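Local coordinates for trafficking protein particle complex subunit 3 (Naegleria fowleri, PDB 6AQ3), which probably serves as a core subunit of the TRAPP complex, which takes part in tethering vesicles during intracellular transport, and carries covalently bound palmitic acid, at residues Y61-M65 / G153-M157; N127-L132 / C169-G173. One frame throughout, in Å; residues are numbered along the deposited sequence.

Contact 1: Y61-M65 / G153-M157; sequences YKMGM and GALEM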
loop_
_atom_site.group_PDB
_atom_site.type_symbol
_atom_site.label_atom_id
_atom_site.label_comp_id
_atom_site.label_asym_id
_atom_site.label_seq_id
_atom_site.Cartn_x
_atom_site.Cartn_y
_atom_site.Cartn_z
ATOM N N TYR C 61 -1.208 -13.357 4.201
ATOM C CA TYR C 61 -0.457 -14.540 4.585
ATOM C C TYR C 61 0.935 -14.528 3.964
ATOM O O TYR C 61 1.943 -14.713 4.661
ATOM C CB TYR C 61 -1.231 -15.803 4.198
ATOM C CG TYR C 61 -0.448 -17.076 4.462
ATOM C CD1 TYR C 61 -0.253 -17.535 5.761
ATOM C CD2 TYR C 61 0.113 -17.796 3.421
ATOM C CE1 TYR C 61 0.474 -18.693 6.017
ATOM C CE2 TYR C 61 0.845 -18.958 3.662
ATOM C CZ TYR C 61 1.019 -19.399 4.963
ATOM O OH TYR C 61 1.746 -20.540 5.200
ATOM N N LYS C 62 1.014 -14.281 2.654
ATOM C CA LYS C 62 2.320 -14.236 2.003
ATOM C C LYS C 62 3.159 -13.077 2.534
ATOM O O LYS C 62 4.368 -13.219 2.738
ATOM C CB LYS C 62 2.153 -14.175 0.484
ATOM N N MET C 63 2.534 -11.934 2.809
ATOM C CA MET C 63 3.293 -10.798 3.325
ATOM C C MET C 63 3.841 -11.086 4.713
ATOM O O MET C 63 4.998 -10.774 5.003
ATOM C CB MET C 63 2.415 -9.547 3.362
ATOM C CG MET C 63 2.117 -8.945 1.996
ATOM S SD MET C 63 0.945 -7.559 2.037
ATOM C CE MET C 63 1.429 -6.706 3.506
ATOM N N GLY C 64 3.034 -11.692 5.578
ATOM C CA GLY C 64 3.466 -11.913 6.947
ATOM C C GLY C 64 4.641 -12.866 7.060
ATOM O O GLY C 64 5.504 -12.692 7.925
ATOM N N MET C 65 4.709 -13.869 6.187
ATOM C CA MET C 65 5.878 -14.748 6.198
ATOM C C MET C 65 7.140 -13.984 5.828
ATOM O O MET C 65 8.216 -14.274 6.356
ATOM C CB MET C 65 5.673 -15.932 5.244
ATOM C CG MET C 65 4.637 -16.936 5.719
ATOM S SD MET C 65 4.606 -18.472 4.755
ATOM C CE MET C 65 4.308 -17.839 3.103
ATOM N N GLY C 153 0.555 -15.709 8.717
ATOM C CA GLY C 153 1.831 -15.998 8.097
ATOM C C GLY C 153 2.988 -15.694 9.029
ATOM O O GLY C 153 3.959 -16.452 9.103
ATOM N N ALA C 154 2.894 -14.596 9.777
ATOM C CA ALA C 154 3.976 -14.284 10.697
ATOM C C ALA C 154 4.121 -15.369 11.762
ATOM O O ALA C 154 5.228 -15.856 12.021
ATOM C CB ALA C 154 3.740 -12.919 11.346
ATOM N N LEU C 155 3.005 -15.788 12.368
ATOM C CA LEU C 155 3.104 -16.733 13.476
ATOM C C LEU C 155 3.571 -18.100 13.003
ATOM O O LEU C 155 4.245 -18.813 13.761
ATOM C CB LEU C 155 1.767 -16.845 14.209
ATOM C CG LEU C 155 1.358 -15.574 14.972
ATOM C CD1 LEU C 155 0.061 -15.777 15.755
ATOM C CD2 LEU C 155 2.464 -15.135 15.897
ATOM N N GLU C 156 3.268 -18.458 11.747
ATOM C CA GLU C 156 3.772 -19.712 11.201
ATOM C C GLU C 156 5.287 -19.730 11.225
ATOM O O GLU C 156 5.903 -20.766 11.503
ATOM C CB GLU C 156 3.268 -19.913 9.778
ATOM C CG GLU C 156 3.680 -21.254 9.173
ATOM C CD GLU C 156 3.161 -21.446 7.754
ATOM O OE1 GLU C 156 3.982 -21.711 6.848
ATOM O OE2 GLU C 156 1.932 -21.338 7.547
ATOM N N MET C 157 5.910 -18.581 10.981
ATOM C CA MET C 157 7.363 -18.532 10.994
ATOM C C MET C 157 7.944 -18.762 12.388
ATOM O O MET C 157 9.090 -19.213 12.501
ATOM C CB MET C 157 7.821 -17.195 10.419
ATOM C CG MET C 157 7.439 -17.018 8.948
ATOM S SD MET C 157 8.028 -18.382 7.908
ATOM C CE MET C 157 6.521 -19.335 7.705
#

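Contact 2: N127-L132 / C169-G173; sequences NDFVEL and CPLLG. With EDO (1,2-ethanediol), chain H.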
loop_
_atom_site.group_PDB
_atom_site.type_symbol
_atom_site.label_atom_id
_atom_site.label_comp_id
_atom_site.label_asym_id
_atom_site.label_seq_id
_atom_site.Cartn_x
_atom_site.Cartn_y
_atom_site.Cartn_z
ATOM N N ASN C 127 -9.328 2.184 7.017
ATOM C CA ASN C 127 -10.758 2.450 6.867
ATOM C C ASN C 127 -11.095 3.898 6.529
ATOM O O ASN C 127 -12.268 4.184 6.275
ATOM C CB ASN C 127 -11.510 2.062 8.148
ATOM C CG ASN C 127 -11.710 0.577 8.277
ATOM O OD1 ASN C 127 -11.329 -0.186 7.395
ATOM N ND2 ASN C 127 -12.320 0.154 9.376
ATOM N N ASP C 128 -10.123 4.808 6.570
ATOM C CA ASP C 128 -10.389 6.241 6.428
ATOM C C ASP C 128 -11.119 6.582 5.130
ATOM O O ASP C 128 -10.706 6.184 4.038
ATOM C CB ASP C 128 -9.074 7.013 6.513
ATOM C CG ASP C 128 -8.537 7.084 7.931
ATOM O OD1 ASP C 128 -9.170 6.491 8.835
ATOM O OD2 ASP C 128 -7.470 7.699 8.135
ATOM N N PHE C 129 -12.215 7.327 5.265
ATOM C CA PHE C 129 -13.000 7.832 4.142
ATOM C C PHE C 129 -13.633 6.705 3.319
ATOM O O PHE C 129 -14.063 6.923 2.179
ATOM C CB PHE C 129 -12.139 8.733 3.249
ATOM C CG PHE C 129 -11.538 9.914 3.975
ATOM C CD1 PHE C 129 -12.243 10.577 4.974
ATOM C CD2 PHE C 129 -10.253 10.343 3.674
ATOM C CE1 PHE C 129 -11.686 11.655 5.649
ATOM C CE2 PHE C 129 -9.688 11.430 4.343
ATOM C CZ PHE C 129 -10.408 12.084 5.334
ATOM N N VAL C 130 -13.715 5.502 3.878
ATOM C CA VAL C 130 -14.289 4.347 3.196
ATOM C C VAL C 130 -15.734 4.209 3.647
ATOM O O VAL C 130 -16.048 4.362 4.834
ATOM C CB VAL C 130 -13.496 3.058 3.498
ATOM C CG1 VAL C 130 -14.180 1.837 2.881
ATOM C CG2 VAL C 130 -12.070 3.177 3.008
ATOM N N GLU C 131 -16.622 3.991 2.692
ATOM C CA GLU C 131 -18.026 3.778 2.980
ATOM C C GLU C 131 -18.473 2.621 2.112
ATOM O O GLU C 131 -18.429 2.726 0.882
ATOM C CB GLU C 131 -18.849 5.032 2.680
ATOM N N LEU C 132 -18.907 1.533 2.743
ATOM C CA LEU C 132 -19.328 0.425 1.905
ATOM C C LEU C 132 -20.787 0.588 1.487
ATOM O O LEU C 132 -21.640 0.889 2.326
ATOM C CB LEU C 132 -19.183 -0.888 2.652
ATOM C CG LEU C 132 -17.843 -1.160 3.295
ATOM C CD1 LEU C 132 -17.961 -2.535 3.969
ATOM C CD2 LEU C 132 -16.750 -1.096 2.221
ATOM N N CYS C 169 -16.378 -5.273 12.683
ATOM C CA CYS C 169 -15.754 -4.156 11.953
ATOM C C CYS C 169 -16.729 -2.980 11.884
ATOM O O CYS C 169 -17.899 -3.181 11.521
ATOM C CB CYS C 169 -15.331 -4.568 10.534
ATOM S SG CYS C 169 -14.294 -3.357 9.605
ATOM N N PRO C 170 -16.301 -1.771 12.250
ATOM C CA PRO C 170 -17.224 -0.619 12.193
ATOM C C PRO C 170 -17.769 -0.313 10.806
ATOM O O PRO C 170 -18.873 0.234 10.702
ATOM C CB PRO C 170 -16.386 0.545 12.755
ATOM C CG PRO C 170 -15.017 0.026 12.950
ATOM C CD PRO C 170 -15.096 -1.474 13.033
ATOM N N LEU C 171 -17.069 -0.674 9.731
ATOM C CA LEU C 171 -17.657 -0.471 8.410
ATOM C C LEU C 171 -18.943 -1.264 8.221
ATOM O O LEU C 171 -19.741 -0.929 7.338
ATOM C CB LEU C 171 -16.670 -0.859 7.297
ATOM C CG LEU C 171 -15.399 -0.019 7.190
ATOM C CD1 LEU C 171 -14.493 -0.586 6.121
ATOM C CD2 LEU C 171 -15.787 1.427 6.873
ATOM N N LEU C 172 -19.153 -2.316 9.008
ATOM C CA LEU C 172 -20.368 -3.111 8.948
ATOM C C LEU C 172 -21.357 -2.732 10.036
ATOM O O LEU C 172 -22.356 -3.429 10.217
ATOM C CB LEU C 172 -20.018 -4.601 9.050
ATOM C CG LEU C 172 -18.901 -5.130 8.132
ATOM C CD1 LEU C 172 -18.404 -6.442 8.642
ATOM C CD2 LEU C 172 -19.384 -5.298 6.693
ATOM N N GLY C 173 -21.128 -1.622 10.727
ATOM C CA GLY C 173 -22.012 -1.165 11.779
ATOM C C GLY C 173 -21.659 -1.639 13.164
ATOM O O GLY C 173 -22.413 -1.355 14.106
HETATM C C1 EDO H . -9.693 5.078 1.191
HETATM O O1 EDO H . -9.207 4.832 -0.131
HETATM C C2 EDO H . -8.545 5.002 2.190
HETATM O O2 EDO H . -8.081 6.326 2.488
#

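Contact 1: Y61-M65 / G153-M157
Tyr61 and Glu156 reach over the line where two helices meet and join through a very short hydrogen bond, Tyr61 OH to Glu156 OE2 at 2.5 Å. The acceptor lies at the edge of the phenol ring and in its plane, while the carboxylate is turned 52° from that plane. With CG anti to the backbone N (chi1 175°), Tyr61 carries its ring past Gly153, and its CD1 comes to 3.5 Å from Gly153 CA. Both carboxylate oxygens of Glu156 come to the phenol; Glu156 OE1 stands 3.0 Å from Tyr61 OH. Arg152 adds a cation-pi contact to the same ring, and its positive charge may make the hydroxyl a stronger donor.

Beneath this polar pair the segments of helices 49-75 and 146-157 pack at close range, their axes 7.4 Å apart and crossing at -40°. Such closeness is characteristic of helix packing through small residues: Gly153 faces the backbone of Tyr61, with the two CA atoms 4.4 Å apart, and Gly64 lies against Ala154. There Ala154 CA makes a CA-H...O contact of 3.5 Å with Gly64 O. Ala154 and Leu155 also touch the bound palmitic acid, so Ala154 sits where the helix seam meets the lipid, while Leu155 points away from helix 49-75.

Farther along the seam, the two methionines meet obliquely. Met65 CG packs against both Gly153 O and Met157 CE. Met157 bends at chi2 and again at chi3, folding its terminal methyl back so that CE lies 3.6 Å from Met65 SD. Ile68, one turn on in helix 49-75, touches both Ala154 and Met157.

Contact 2: N127-L132 / C169-G173
Leu171 pushes its branched end into the concave side of segment 127-132, where Asn127, Val130 and Leu132 all turn toward it. Its CG lies beside the backbone N, anti to the carbonyl carbon (chi1 -65°), which carries both methyls toward these residues. Leu171 CD1 sits above the plane of the Asn127 carboxamide, 3.4 Å from Asn127 OD1. The other methyl, Leu171 CD2, packs 3.6 Å from the carbonyl oxygen Val130 O. Val130 and Leu132 each cross the leucine at about a right angle: Val130 CG1 meets Leu171 CD1 at 4.1 Å, and Leu132 CD1 rests 3.9 Å from Leu171 CB. Leu132 CD1 also touches CD2 of Leu172. No hydrogen bond links the segments.

Local turns set these groups in place. A type II beta turn, closed by Val130 N to Asn127 O at 3.1 Å, brings Asn127 and Val130 to Leu171 CD1 from two different directions. Opposite, a 3-10 turn is held by Leu172 N to Cys169 O at 2.9 Å, and Asp174 OD2 accepts a hydrogen bond from Cys169 N.

Tyr143 touches both Asn127 and Leu171. At the back of the beta turn, 1,2-ethanediol, probably from the crystallisation liquor, makes a weak hydrogen bond to Asp128 O and another hydrogen bond to Arg66 of the second subunit. The contact thus joins the loop between strand 116-121 and helix 134-138 to the connection between strands 160-168 and 177-186.

Overall arrangement
Contacts 1 and 2 lie on opposite sides of the chain's centre, their own centres 26 Å apart and their nearest atoms about 14 Å apart, so neither touches the other. Their segments alternate along the sequence: strand 160-168 leads from the end of helix 146-157 in contact 1 to segment 169-173 of contact 2. The palmitic acid distinguishes them, lying about 4 Å from the side chain of Ala154 in contact 1 but about 10 Å from that of Asn127 in contact 2. Each contact also has one residue, turned away from its partner segment, that packs on the second subunit: Met63 on Leu30 and Phe129 on Arg66 of that subunit.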